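Local structure of glycine betaine, L-proline ABC transporter, glycine/betaine/L-proline-binding protein (ProX) (Borrelia burgdorferi, 3TMG) at residues F102-Y107 against K194-P199; I128-G133 against P180-H185; G135-T140 against Y153-S158; E141-Y146 against D200-G205. The protein binds trimethyl glycine (glycine betaine) and probably delivers it, and perhaps related amines such as carnitine, to an ABC transporter in the cell membrane. All blocks are in the same frame, centred on the assembly; numbering follows the deposited sequence.

How the contacts relate
Contacts 1 and 2 are buried, whereas contacts 3 and 4 are partly exposed. Contacts 1 and 2 reach the same antiparallel sheet, in which strand 179-183 neighbours strand 88-105. Contacts 3 and 4 share helix 135-146, contact 3 at its ligand end and contact 4 at its far end. Contact 1 is held by backbone hydrogen bonds, contacts 2 and 3 by side-chain packing. Contact 4 adds a tyrosine-carboxylate bond at the surface to a small apolar patch. Contacts 2 and 3 both touch the bound trimethyl glycine. Phe-102 of contact 1 packs on Ala-143 and Met-203 of contact 4, which joins the sheet to both the helix and the loop.

Contact 1: F102-Y107 against K194-P199; sequences FVVPSY and KFLDDP
Leu-196 N donates to Phe-102 O at 2.8 Å, with an N-H...O angle of 166°. The same oxygen also receives the CA-H of Phe-195. This bond belongs to an antiparallel pairing of two strands. Val-104 and Lys-194 form the hydrogen-bonded pair: Lys-194 N to Val-104 O is 2.9 Å and Val-104 N to Lys-194 O is 3.1 Å. Val-103 and Phe-195 are the adjacent non-hydrogen-bonded pair. There Val-103 CG2 comes within 3.4 Å of Phe-195 CD1, at a slant to the ring.

The other face carries Val-104 and Lys-194. A chi1 of 60° sends the extended Lys-194 chain obliquely across Val-104, whose CG2 is 3.7 Å from Lys-194 CE. Lys-194 NZ bonds to the carbonyls of Val-108 and Ile-110, and a water links it to Ser-106 O. Leu-196 CD2 meets Val-104 CG2 at 3.8 Å, the two side chains crossing at about a right angle. A second water bridges Phe-102 N and Leu-196 O.

Strand 179-183 flanks strand 88-105, with Val-179 and Leu-181 against Val-103. The ring of Phe-102 packs on helix 135-146, at Thr-140, Ala-143 and Leu-144.

Contact 2: I128-G133 against P180-H185; sequences IGIDAG and PLWKPH. With BET (trimethyl glycine), chain E.
Ile-130 and Trp-182 meet beside a bound trimethyl glycine, and both touch its methyl groups. They are part of the ligand pocket of a substrate-binding protein with the periplasmic-binding-protein fold. One face of the indole is turned to the quaternary ammonium. The ligand methyl C2 sits over that face, 3.5 Å from Trp-182 CD2, and methyl C1 is 3.6 Å from Trp-182 NE1. Such a face-on approach is consistent with cation-pi binding of the trimethylammonium group. Leu-181 CD2 lies against the opposite face of the indole. Trp-72, another pocket residue, meets the Trp-182 ring at nearly a right angle.

The side chains of Ile-130 and Trp-182 point at each other from opposite directions. Ile-130 CG2 lies at the indole edge, in plane, 4.0 Å from Trp-182 CZ3. Its CD1 is 3.9 Å from the same carbon, at a slant to the ring. CG1 stands between the backbone N and the carbonyl carbon (chi1 61°), and the chain then extends to bring CD1 to the ligand.

Further from the pocket, the Pro-180 ring packs on the backbone where strand 126-128 gives way to the loop. Pro-180 CG is 3.8 Å from Gly-129 CA. Pro-180 also touches Thr-136 and Thr-140 of helix 135-146. The closest approach is Pro-180 CD to Ile-128 O, 3.2 Å, while on the ligand side Ile-130 CD1 reaches methyl C3 at 3.6 Å.

Contact 3: G135-T140 against Y153-S158; sequences GTQIVT and YELVPS. With BET (trimethyl glycine), chain E.
Gln-137 and Thr-140 of helix 135-146 pack against Leu-155 in the close part of this contact. Gln-137 and Leu-155 approach from opposite directions. Gln-137 NE2 lies 3.6 Å from Leu-155 CG, and the two methyls of Leu-155 stand near the amide carbon. Gln-137 CG is anti to the backbone N (chi1 -171°), and a bend at chi2 (81°) points the NE2 end of the amide at the strand, between Leu-155 and Pro-157. The other end of the amide is fixed: OE1 accepts from Ile-130 N, in the loop before the helix.

Thr-140 crosses Leu-155 obliquely, with Thr-140 CG2 4.0 Å from Leu-155 CD1. Its hydroxyl turns back to the helix and donates to Thr-136 O at 2.7 Å. Thr-140 N bonds to that same oxygen from the opposite face of its carbonyl plane, so two donors grip it.

The looser side is at Pro-157. Gln-137 NE2 still comes within 3.6 Å of Pro-157 CA, but the exposed proline buries little surface.

At its N-terminal end the helix meets the ligand. Thr-136 N donates to the carboxylate O of trimethyl glycine at 3.0 Å, with an angle of 164°. The helix dipole would probably favour a carboxylate there. Strand 126-128, helix 135-146 and strand 154-156 form a beta-alpha-beta unit, whose two strands are parallel, and the helix runs nearly antiparallel to strand 154-156.

Contact 4: E141-Y146 against D200-G205; sequences EQALNY and DLIMGG
The C-terminal half of helix 135-146 meets the loop between strands 193-195 and 207-214, in which Leu-201 to Gly-204 form a type I beta turn. Ile-202 is central to the contact. It uses its two branches differently.

Its CD1 stands over the centre of the Tyr-146 ring, 3.6 Å from the centroid and 4° off the ring normal. This is a CH-pi contact. Ile-202 CG1 lies over the same ring, 3.7 Å from Tyr-146 CD2. The other branch, Ile-202 CG2, rests on the helix backbone, 3.8 Å from Ala-143 CA. A chi1 of -177° swings the Tyr-146 ring opposite its own nitrogen and out from the helix, with one face turned to Ile-202.

The hydroxyl end of that ring reaches Asp-200. Tyr-146 OH donates to Asp-200 OD2 at 2.5 Å, a very short bond. OD2 lies at the ring edge, in plane, while the carboxylate is turned 75° from the ring. This end of the contact is exposed.

The inner end is buried. Met-203 bends at chi2 and chi3, and its SD meets Ala-143 CB at 3.9 Å. Met-203 also packs on Phe-102, Val-139 and Thr-140. Asp-198 holds the two central residues of the turn: OD1 accepts from Ile-202 N and OD2 from Met-203 N. Asp-200 N bonds to Tyr-147 OH just past the helix.

A type I turn in the loop thus packs against the last turns of the helix of a beta-alpha-beta unit in the substrate-binding domain, and Asp-200, just before the turn, is bonded to the tyrosine.

Contact 1: F102-Y107 against K194-P199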
loop_
_atom_site.group_PDB
_atom_site.type_symbol
_atom_site.label_atom_id
_atom_site.label_comp_id
_atom_site.label_asym_id
_atom_site.label_seq_id
_atom_site.Cartn_x
_atom_site.Cartn_y
_atom_site.Cartn_z
ATOM N N PHE A 102 10.927 1.652 10.330
ATOM C CA PHE A 102 10.684 2.393 11.536
ATOM C C PHE A 102 11.054 3.842 11.195
ATOM O O PHE A 102 12.131 4.118 10.641
ATOM C CB PHE A 102 11.638 1.882 12.626
ATOM C CG PHE A 102 11.237 0.570 13.295
ATOM C CD1 PHE A 102 10.728 -0.506 12.590
ATOM C CD2 PHE A 102 11.423 0.434 14.668
ATOM C CE1 PHE A 102 10.420 -1.710 13.227
ATOM C CE2 PHE A 102 11.097 -0.751 15.325
ATOM C CZ PHE A 102 10.608 -1.842 14.601
ATOM N N VAL A 103 10.169 4.762 11.539
ATOM C CA VAL A 103 10.320 6.155 11.180
ATOM C C VAL A 103 10.179 7.050 12.391
ATOM O O VAL A 103 9.294 6.855 13.251
ATOM C CB VAL A 103 9.254 6.543 10.117
ATOM C CG1 VAL A 103 9.179 8.053 9.911
ATOM C CG2 VAL A 103 9.561 5.833 8.792
ATOM N N VAL A 104 11.083 8.022 12.476
ATOM C CA VAL A 104 11.026 9.060 13.499
ATOM C C VAL A 104 11.183 10.426 12.805
ATOM O O VAL A 104 11.736 10.488 11.726
ATOM C CB VAL A 104 12.158 8.882 14.545
ATOM C CG1 VAL A 104 11.981 7.549 15.317
ATOM C CG2 VAL A 104 13.531 8.988 13.870
ATOM N N PRO A 105 10.729 11.523 13.451
ATOM C CA PRO A 105 11.062 12.870 13.010
ATOM C C PRO A 105 12.566 13.001 12.970
ATOM O O PRO A 105 13.275 12.424 13.814
ATOM C CB PRO A 105 10.492 13.750 14.131
ATOM C CG PRO A 105 9.342 12.956 14.653
ATOM C CD PRO A 105 9.869 11.545 14.655
ATOM N N SER A 106 13.053 13.748 11.998
ATOM C CA SER A 106 14.488 13.946 11.833
ATOM C C SER A 106 15.164 14.586 13.044
ATOM O O SER A 106 16.351 14.373 13.245
ATOM C CB SER A 106 14.771 14.796 10.598
ATOM O OG SER A 106 14.384 14.045 9.460
ATOM N N TYR A 107 14.424 15.350 13.845
ATOM C CA TYR A 107 15.018 15.927 15.058
ATOM C C TYR A 107 15.310 14.883 16.176
ATOM O O TYR A 107 15.991 15.194 17.144
ATOM C CB TYR A 107 14.210 17.124 15.573
ATOM C CG TYR A 107 12.759 16.818 15.869
ATOM C CD1 TYR A 107 12.403 15.937 16.925
ATOM C CD2 TYR A 107 11.739 17.375 15.092
ATOM C CE1 TYR A 107 11.074 15.648 17.200
ATOM C CE2 TYR A 107 10.409 17.087 15.356
ATOM C CZ TYR A 107 10.093 16.254 16.412
ATOM O OH TYR A 107 8.801 15.984 16.663
ATOM N N LYS A 194 12.606 10.416 8.933
ATOM C CA LYS A 194 13.681 9.547 8.446
ATOM C C LYS A 194 13.381 8.109 8.843
ATOM O O LYS A 194 12.774 7.859 9.891
ATOM C CB LYS A 194 15.059 9.983 8.991
ATOM C CG LYS A 194 15.153 9.967 10.532
ATOM C CD LYS A 194 16.498 10.511 11.025
ATOM C CE LYS A 194 16.600 10.523 12.531
ATOM N NZ LYS A 194 17.867 11.199 12.943
ATOM N N PHE A 195 13.824 7.172 8.012
ATOM C CA PHE A 195 13.879 5.771 8.412
ATOM C C PHE A 195 15.065 5.536 9.302
ATOM O O PHE A 195 16.114 6.146 9.111
ATOM C CB PHE A 195 14.042 4.853 7.195
ATOM C CG PHE A 195 12.815 4.699 6.350
ATOM C CD1 PHE A 195 11.713 4.009 6.830
ATOM C CD2 PHE A 195 12.786 5.173 5.018
ATOM C CE1 PHE A 195 10.589 3.787 6.009
ATOM C CE2 PHE A 195 11.656 4.970 4.204
ATOM C CZ PHE A 195 10.563 4.288 4.698
ATOM N N LEU A 196 14.886 4.678 10.289
ATOM C CA LEU A 196 15.998 4.189 11.081
ATOM C C LEU A 196 16.653 3.028 10.348
ATOM O O LEU A 196 15.980 2.242 9.659
ATOM C CB LEU A 196 15.498 3.750 12.471
ATOM C CG LEU A 196 14.846 4.798 13.379
ATOM C CD1 LEU A 196 14.442 4.141 14.702
ATOM C CD2 LEU A 196 15.789 5.970 13.678
ATOM N N ASP A 197 17.963 2.894 10.518
ATOM C CA ASP A 197 18.699 1.763 9.958
ATOM C C ASP A 197 18.186 0.426 10.522
ATOM O O ASP A 197 17.832 0.337 11.678
ATOM C CB ASP A 197 20.220 1.913 10.250
ATOM C CG ASP A 197 20.867 3.059 9.453
ATOM O OD1 ASP A 197 20.258 3.570 8.468
ATOM O OD2 ASP A 197 21.993 3.453 9.808
ATOM N N ASP A 198 18.204 -0.609 9.699
ATOM C CA ASP A 198 17.640 -1.915 10.034
ATOM C C ASP A 198 18.739 -2.927 9.671
ATOM O O ASP A 198 18.736 -3.501 8.561
ATOM C CB ASP A 198 16.337 -2.072 9.213
ATOM C CG ASP A 198 15.735 -3.491 9.239
ATOM O OD1 ASP A 198 16.006 -4.290 10.201
ATOM O OD2 ASP A 198 14.947 -3.757 8.274
ATOM N N PRO A 199 19.716 -3.116 10.588
ATOM C CA PRO A 199 21.001 -3.806 10.280
ATOM C C PRO A 199 20.797 -5.186 9.696
ATOM O O PRO A 199 21.574 -5.623 8.834
ATOM C CB PRO A 199 21.676 -3.968 11.647
ATOM C CG PRO A 199 21.012 -2.975 12.554
ATOM C CD PRO A 199 19.734 -2.484 11.926
HETATM O O HOH W 1 13.643 0.764 9.353
HETATM O O HOH W 2 18.416 13.322 11.475
#

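Contact 2: I128-G133 against P180-H185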
loop_
_atom_site.group_PDB
_atom_site.type_symbol
_atom_site.label_atom_id
_atom_site.label_comp_id
_atom_site.label_asym_id
_atom_site.label_seq_id
_atom_site.Cartn_x
_atom_site.Cartn_y
_atom_site.Cartn_z
ATOM N N ILE A 128 3.397 3.897 17.503
ATOM C CA ILE A 128 2.060 4.167 17.003
ATOM C C ILE A 128 1.916 3.561 15.607
ATOM O O ILE A 128 2.430 4.108 14.637
ATOM C CB ILE A 128 1.775 5.698 17.012
ATOM C CG1 ILE A 128 1.960 6.296 18.421
ATOM C CG2 ILE A 128 0.399 6.014 16.433
ATOM C CD1 ILE A 128 1.133 5.599 19.513
ATOM N N GLY A 129 1.210 2.423 15.512
ATOM C CA GLY A 129 1.159 1.630 14.253
ATOM C C GLY A 129 -0.102 1.856 13.437
ATOM O O GLY A 129 -0.827 2.813 13.672
ATOM N N ILE A 130 -0.357 0.977 12.480
ATOM C CA ILE A 130 -1.512 1.103 11.575
ATOM C C ILE A 130 -2.506 -0.055 11.861
ATOM O O ILE A 130 -2.537 -0.546 12.996
ATOM C CB ILE A 130 -1.077 1.207 10.085
ATOM C CG1 ILE A 130 -0.302 -0.057 9.645
ATOM C CG2 ILE A 130 -0.218 2.455 9.836
ATOM C CD1 ILE A 130 -0.066 -0.148 8.140
ATOM N N ASP A 131 -3.309 -0.465 10.875
ATOM C CA ASP A 131 -4.312 -1.512 11.053
ATOM C C ASP A 131 -3.714 -2.858 11.503
ATOM O O ASP A 131 -2.716 -3.328 10.909
ATOM C CB ASP A 131 -5.249 -1.652 9.811
ATOM C CG ASP A 131 -4.488 -1.670 8.426
ATOM O OD1 ASP A 131 -3.717 -0.753 8.140
ATOM O OD2 ASP A 131 -4.709 -2.592 7.607
ATOM N N ALA A 132 -4.323 -3.468 12.523
ATOM C CA ALA A 132 -3.968 -4.838 12.921
ATOM C C ALA A 132 -3.982 -5.713 11.658
ATOM O O ALA A 132 -4.865 -5.616 10.817
ATOM C CB ALA A 132 -4.939 -5.386 13.980
ATOM N N GLY A 133 -2.988 -6.561 11.494
ATOM C CA GLY A 133 -3.069 -7.511 10.391
ATOM C C GLY A 133 -2.486 -7.014 9.080
ATOM O O GLY A 133 -2.248 -7.813 8.182
ATOM N N PRO A 180 5.564 2.972 12.127
ATOM C CA PRO A 180 5.996 2.275 10.952
ATOM C C PRO A 180 5.475 3.137 9.774
ATOM O O PRO A 180 4.343 3.649 9.835
ATOM C CB PRO A 180 5.287 0.917 11.063
ATOM C CG PRO A 180 4.036 1.206 11.844
ATOM C CD PRO A 180 4.351 2.368 12.746
ATOM N N LEU A 181 6.340 3.442 8.827
ATOM C CA LEU A 181 5.924 4.199 7.633
ATOM C C LEU A 181 6.569 3.522 6.421
ATOM O O LEU A 181 7.259 2.516 6.551
ATOM C CB LEU A 181 6.269 5.697 7.706
ATOM C CG LEU A 181 5.026 6.602 7.783
ATOM C CD1 LEU A 181 5.387 8.056 8.052
ATOM C CD2 LEU A 181 4.177 6.500 6.504
ATOM N N TRP A 182 6.318 4.054 5.234
ATOM C CA TRP A 182 6.736 3.368 4.039
ATOM C C TRP A 182 6.822 4.391 2.970
ATOM O O TRP A 182 6.286 5.527 3.122
ATOM C CB TRP A 182 5.738 2.240 3.658
ATOM C CG TRP A 182 4.307 2.739 3.514
ATOM C CD1 TRP A 182 3.672 3.277 2.385
ATOM C CD2 TRP A 182 3.333 2.815 4.587
ATOM N NE1 TRP A 182 2.364 3.628 2.679
ATOM C CE2 TRP A 182 2.114 3.399 4.004
ATOM C CE3 TRP A 182 3.344 2.439 5.941
ATOM C CZ2 TRP A 182 0.961 3.588 4.758
ATOM C CZ3 TRP A 182 2.184 2.650 6.701
ATOM C CH2 TRP A 182 1.014 3.203 6.123
ATOM N N LYS A 183 7.530 4.018 1.899
ATOM C CA LYS A 183 7.481 4.765 0.653
ATOM C C LYS A 183 6.896 3.828 -0.390
ATOM O O LYS A 183 7.151 2.611 -0.367
ATOM C CB LYS A 183 8.881 5.283 0.209
ATOM C CG LYS A 183 9.505 6.275 1.167
ATOM C CD LYS A 183 10.875 6.768 0.662
ATOM C CE LYS A 183 11.319 8.049 1.389
ATOM N NZ LYS A 183 12.778 8.316 1.128
ATOM N N PRO A 184 6.117 4.382 -1.337
ATOM C CA PRO A 184 5.878 5.795 -1.604
ATOM C C PRO A 184 4.869 6.399 -0.632
ATOM O O PRO A 184 3.827 5.796 -0.379
ATOM C CB PRO A 184 5.284 5.798 -3.037
ATOM C CG PRO A 184 4.608 4.446 -3.143
ATOM C CD PRO A 184 5.478 3.494 -2.316
ATOM N N HIS A 185 5.172 7.580 -0.096
ATOM C CA HIS A 185 4.200 8.275 0.750
ATOM C C HIS A 185 4.543 9.742 0.741
ATOM O O HIS A 185 5.743 10.106 0.814
ATOM C CB HIS A 185 4.181 7.710 2.188
ATOM C CG HIS A 185 2.884 7.986 2.929
ATOM N ND1 HIS A 185 2.557 9.214 3.358
ATOM C CD2 HIS A 185 1.800 7.168 3.236
ATOM C CE1 HIS A 185 1.348 9.188 3.989
ATOM N NE2 HIS A 185 0.880 7.943 3.923
HETATM N N BET E . 1.265 -0.677 3.325
HETATM C CA BET E . 0.978 -1.987 2.717
HETATM C C BET E . 1.618 -3.066 3.602
HETATM O O BET E . 1.153 -3.467 4.703
HETATM O OXT BET E . 2.669 -3.504 3.181
HETATM C C1 BET E . 0.812 0.430 2.465
HETATM C C2 BET E . 2.699 -0.510 3.526
HETATM C C3 BET E . 0.594 -0.589 4.638
#

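Contact 3: G135-T140 against Y153-S158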
loop_
_atom_site.group_PDB
_atom_site.type_symbol
_atom_site.label_atom_id
_atom_site.label_comp_id
_atom_site.label_asym_id
_atom_site.label_seq_id
_atom_site.Cartn_x
_atom_site.Cartn_y
_atom_site.Cartn_z
ATOM N N GLY A 135 0.333 -6.157 6.541
ATOM C CA GLY A 135 1.651 -6.775 6.445
ATOM C C GLY A 135 2.701 -5.959 7.190
ATOM O O GLY A 135 3.475 -6.494 7.996
ATOM N N THR A 136 2.707 -4.656 6.946
ATOM C CA THR A 136 3.688 -3.804 7.605
ATOM C C THR A 136 3.570 -3.880 9.149
ATOM O O THR A 136 4.570 -3.867 9.869
ATOM C CB THR A 136 3.594 -2.353 7.113
ATOM O OG1 THR A 136 4.060 -2.307 5.752
ATOM C CG2 THR A 136 4.528 -1.455 7.952
ATOM N N GLN A 137 2.342 -3.952 9.647
ATOM C CA GLN A 137 2.143 -4.093 11.098
ATOM C C GLN A 137 2.669 -5.421 11.661
ATOM O O GLN A 137 3.278 -5.475 12.750
ATOM C CB GLN A 137 0.654 -3.963 11.422
ATOM C CG GLN A 137 0.306 -3.866 12.926
ATOM C CD GLN A 137 0.476 -2.467 13.499
ATOM O OE1 GLN A 137 0.995 -1.564 12.836
ATOM N NE2 GLN A 137 0.113 -2.306 14.775
ATOM N N ILE A 138 2.388 -6.500 10.941
ATOM C CA ILE A 138 2.939 -7.814 11.275
ATOM C C ILE A 138 4.482 -7.788 11.343
ATOM O O ILE A 138 5.107 -8.226 12.352
ATOM C CB ILE A 138 2.460 -8.884 10.272
ATOM C CG1 ILE A 138 0.911 -9.043 10.358
ATOM C CG2 ILE A 138 3.200 -10.216 10.531
ATOM C CD1 ILE A 138 0.325 -10.131 9.454
ATOM N N VAL A 139 5.109 -7.259 10.294
ATOM C CA VAL A 139 6.592 -7.312 10.222
ATOM C C VAL A 139 7.207 -6.365 11.264
ATOM O O VAL A 139 8.226 -6.647 11.854
ATOM C CB VAL A 139 7.121 -6.977 8.809
ATOM C CG1 VAL A 139 8.637 -7.068 8.815
ATOM C CG2 VAL A 139 6.568 -8.037 7.810
ATOM N N THR A 140 6.541 -5.249 11.504
ATOM C CA THR A 140 6.977 -4.342 12.584
ATOM C C THR A 140 7.017 -5.065 13.957
ATOM O O THR A 140 7.973 -4.931 14.722
ATOM C CB THR A 140 6.035 -3.147 12.680
ATOM O OG1 THR A 140 6.171 -2.341 11.496
ATOM C CG2 THR A 140 6.401 -2.305 13.896
ATOM N N TYR A 153 8.706 -1.137 24.104
ATOM C CA TYR A 153 7.803 -0.426 23.182
ATOM C C TYR A 153 6.530 -1.217 22.921
ATOM O O TYR A 153 6.561 -2.289 22.341
ATOM C CB TYR A 153 8.491 -0.116 21.849
ATOM C CG TYR A 153 9.646 0.837 21.978
ATOM C CD1 TYR A 153 10.889 0.398 22.467
ATOM C CD2 TYR A 153 9.506 2.190 21.636
ATOM C CE1 TYR A 153 11.952 1.280 22.608
ATOM C CE2 TYR A 153 10.567 3.079 21.772
ATOM C CZ TYR A 153 11.785 2.624 22.240
ATOM O OH TYR A 153 12.836 3.511 22.399
ATOM N N GLU A 154 5.398 -0.665 23.296
ATOM C CA GLU A 154 4.140 -1.308 22.972
ATOM C C GLU A 154 3.722 -0.871 21.574
ATOM O O GLU A 154 3.611 0.319 21.294
ATOM C CB GLU A 154 3.094 -0.931 24.011
ATOM C CG GLU A 154 1.658 -1.255 23.641
ATOM C CD GLU A 154 0.639 -0.493 24.520
ATOM O OE1 GLU A 154 1.034 0.242 25.476
ATOM O OE2 GLU A 154 -0.573 -0.618 24.227
ATOM N N LEU A 155 3.499 -1.837 20.683
ATOM C CA LEU A 155 3.070 -1.515 19.346
ATOM C C LEU A 155 1.553 -1.353 19.354
ATOM O O LEU A 155 0.825 -2.294 19.734
ATOM C CB LEU A 155 3.497 -2.615 18.362
ATOM C CG LEU A 155 2.900 -2.537 16.968
ATOM C CD1 LEU A 155 3.334 -1.248 16.237
ATOM C CD2 LEU A 155 3.278 -3.771 16.152
ATOM N N VAL A 156 1.081 -0.183 18.937
ATOM C CA VAL A 156 -0.353 0.141 19.047
ATOM C C VAL A 156 -1.018 -0.000 17.695
ATOM O O VAL A 156 -0.626 0.689 16.742
ATOM C CB VAL A 156 -0.605 1.599 19.520
ATOM C CG1 VAL A 156 -2.091 1.843 19.767
ATOM C CG2 VAL A 156 0.210 1.942 20.749
ATOM N N PRO A 157 -2.039 -0.866 17.583
ATOM C CA PRO A 157 -2.736 -0.829 16.303
ATOM C C PRO A 157 -3.732 0.372 16.213
ATOM O O PRO A 157 -4.320 0.778 17.210
ATOM C CB PRO A 157 -3.456 -2.191 16.263
ATOM C CG PRO A 157 -3.724 -2.506 17.713
ATOM C CD PRO A 157 -2.594 -1.898 18.504
ATOM N N SER A 158 -3.879 0.955 15.037
ATOM C CA SER A 158 -4.941 1.916 14.796
ATOM C C SER A 158 -5.263 1.889 13.312
ATOM O O SER A 158 -5.945 0.966 12.853
ATOM C CB SER A 158 -4.586 3.331 15.322
ATOM O OG SER A 158 -3.478 3.930 14.651
HETATM N N BET E . 1.265 -0.677 3.325
HETATM C CA BET E . 0.978 -1.987 2.717
HETATM C C BET E . 1.618 -3.066 3.602
HETATM O O BET E . 1.153 -3.467 4.703
HETATM O OXT BET E . 2.669 -3.504 3.181
HETATM C C1 BET E . 0.812 0.430 2.465
HETATM C C2 BET E . 2.699 -0.510 3.526
HETATM C C3 BET E . 0.594 -0.589 4.638
#

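Contact 4: E141-Y146 against D200-G205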
loop_
_atom_site.group_PDB
_atom_site.type_symbol
_atom_site.label_atom_id
_atom_site.label_comp_id
_atom_site.label_asym_id
_atom_site.label_seq_id
_atom_site.Cartn_x
_atom_site.Cartn_y
_atom_site.Cartn_z
ATOM N N GLU A 141 5.968 -5.805 14.271
ATOM C CA GLU A 141 5.955 -6.578 15.517
ATOM C C GLU A 141 7.086 -7.613 15.519
ATOM O O GLU A 141 7.738 -7.846 16.555
ATOM C CB GLU A 141 4.600 -7.261 15.698
ATOM C CG GLU A 141 4.484 -8.025 16.998
ATOM C CD GLU A 141 3.269 -8.923 17.005
ATOM O OE1 GLU A 141 2.637 -9.088 15.942
ATOM O OE2 GLU A 141 2.933 -9.449 18.087
ATOM N N GLN A 142 7.344 -8.235 14.363
ATOM C CA GLN A 142 8.446 -9.204 14.288
ATOM C C GLN A 142 9.814 -8.507 14.505
ATOM O O GLN A 142 10.691 -9.057 15.193
ATOM C CB GLN A 142 8.395 -9.969 12.949
ATOM C CG GLN A 142 7.147 -10.868 12.852
ATOM C CD GLN A 142 6.913 -11.484 11.474
ATOM O OE1 GLN A 142 7.346 -10.963 10.457
ATOM N NE2 GLN A 142 6.203 -12.604 11.448
ATOM N N ALA A 143 9.986 -7.301 13.941
ATOM C CA ALA A 143 11.206 -6.489 14.164
ATOM C C ALA A 143 11.404 -6.053 15.636
ATOM O O ALA A 143 12.520 -6.140 16.192
ATOM C CB ALA A 143 11.202 -5.261 13.243
ATOM N N LEU A 144 10.312 -5.624 16.276
ATOM C CA LEU A 144 10.370 -5.282 17.708
ATOM C C LEU A 144 10.824 -6.466 18.516
ATOM O O LEU A 144 11.687 -6.318 19.374
ATOM C CB LEU A 144 9.042 -4.762 18.249
ATOM C CG LEU A 144 8.697 -3.354 17.776
ATOM C CD1 LEU A 144 7.247 -3.008 18.141
ATOM C CD2 LEU A 144 9.670 -2.289 18.305
ATOM N N ASN A 145 10.311 -7.647 18.201
ATOM C CA ASN A 145 10.760 -8.863 18.892
ATOM C C ASN A 145 12.220 -9.169 18.632
ATOM O O ASN A 145 12.976 -9.450 19.545
ATOM C CB ASN A 145 9.921 -10.064 18.475
ATOM C CG ASN A 145 8.494 -9.955 18.929
ATOM O OD1 ASN A 145 8.217 -9.600 20.084
ATOM N ND2 ASN A 145 7.566 -10.299 18.049
ATOM N N TYR A 146 12.594 -9.152 17.369
ATOM C CA TYR A 146 13.938 -9.504 16.943
ATOM C C TYR A 146 15.006 -8.634 17.599
ATOM O O TYR A 146 16.076 -9.121 18.023
ATOM C CB TYR A 146 14.035 -9.310 15.405
ATOM C CG TYR A 146 15.383 -9.719 14.864
ATOM C CD1 TYR A 146 15.661 -11.058 14.571
ATOM C CD2 TYR A 146 16.377 -8.781 14.678
ATOM C CE1 TYR A 146 16.928 -11.444 14.117
ATOM C CE2 TYR A 146 17.627 -9.144 14.209
ATOM C CZ TYR A 146 17.898 -10.464 13.926
ATOM O OH TYR A 146 19.162 -10.794 13.469
ATOM N N ASP A 200 19.794 -5.885 10.202
ATOM C CA ASP A 200 19.560 -7.258 9.785
ATOM C C ASP A 200 18.421 -7.404 8.762
ATOM O O ASP A 200 18.041 -8.531 8.377
ATOM C CB ASP A 200 19.378 -8.138 11.013
ATOM C CG ASP A 200 20.682 -8.321 11.777
ATOM O OD1 ASP A 200 21.737 -7.919 11.269
ATOM O OD2 ASP A 200 20.666 -8.898 12.874
ATOM N N LEU A 201 17.921 -6.253 8.296
ATOM C CA LEU A 201 16.961 -6.171 7.178
ATOM C C LEU A 201 15.658 -6.926 7.474
ATOM O O LEU A 201 15.089 -7.526 6.601
ATOM C CB LEU A 201 17.580 -6.695 5.853
ATOM C CG LEU A 201 17.155 -5.936 4.588
ATOM C CD1 LEU A 201 17.756 -4.535 4.629
ATOM C CD2 LEU A 201 17.630 -6.681 3.344
ATOM N N ILE A 202 15.203 -6.912 8.725
ATOM C CA ILE A 202 13.950 -7.559 9.048
ATOM C C ILE A 202 12.766 -6.940 8.257
ATOM O O ILE A 202 11.832 -7.634 7.863
ATOM C CB ILE A 202 13.716 -7.501 10.585
ATOM C CG1 ILE A 202 14.963 -8.019 11.340
ATOM C CG2 ILE A 202 12.433 -8.242 10.971
ATOM C CD1 ILE A 202 15.347 -9.492 11.082
ATOM N N MET A 203 12.820 -5.633 8.027
ATOM C CA MET A 203 11.767 -4.955 7.287
ATOM C C MET A 203 11.895 -5.112 5.764
ATOM O O MET A 203 11.013 -4.641 4.998
ATOM C CB MET A 203 11.734 -3.461 7.626
ATOM C CG MET A 203 11.656 -3.116 9.123
ATOM S SD MET A 203 10.123 -3.710 9.833
ATOM C CE MET A 203 8.882 -2.685 9.040
ATOM N N GLY A 204 12.973 -5.749 5.308
ATOM C CA GLY A 204 13.134 -6.004 3.862
ATOM C C GLY A 204 13.972 -4.925 3.189
ATOM O O GLY A 204 14.209 -3.861 3.762
ATOM N N GLY A 205 14.457 -5.204 1.980
ATOM C CA GLY A 205 15.137 -4.155 1.183
ATOM C C GLY A 205 14.088 -3.388 0.401
ATOM O O GLY A 205 12.950 -3.212 0.866
#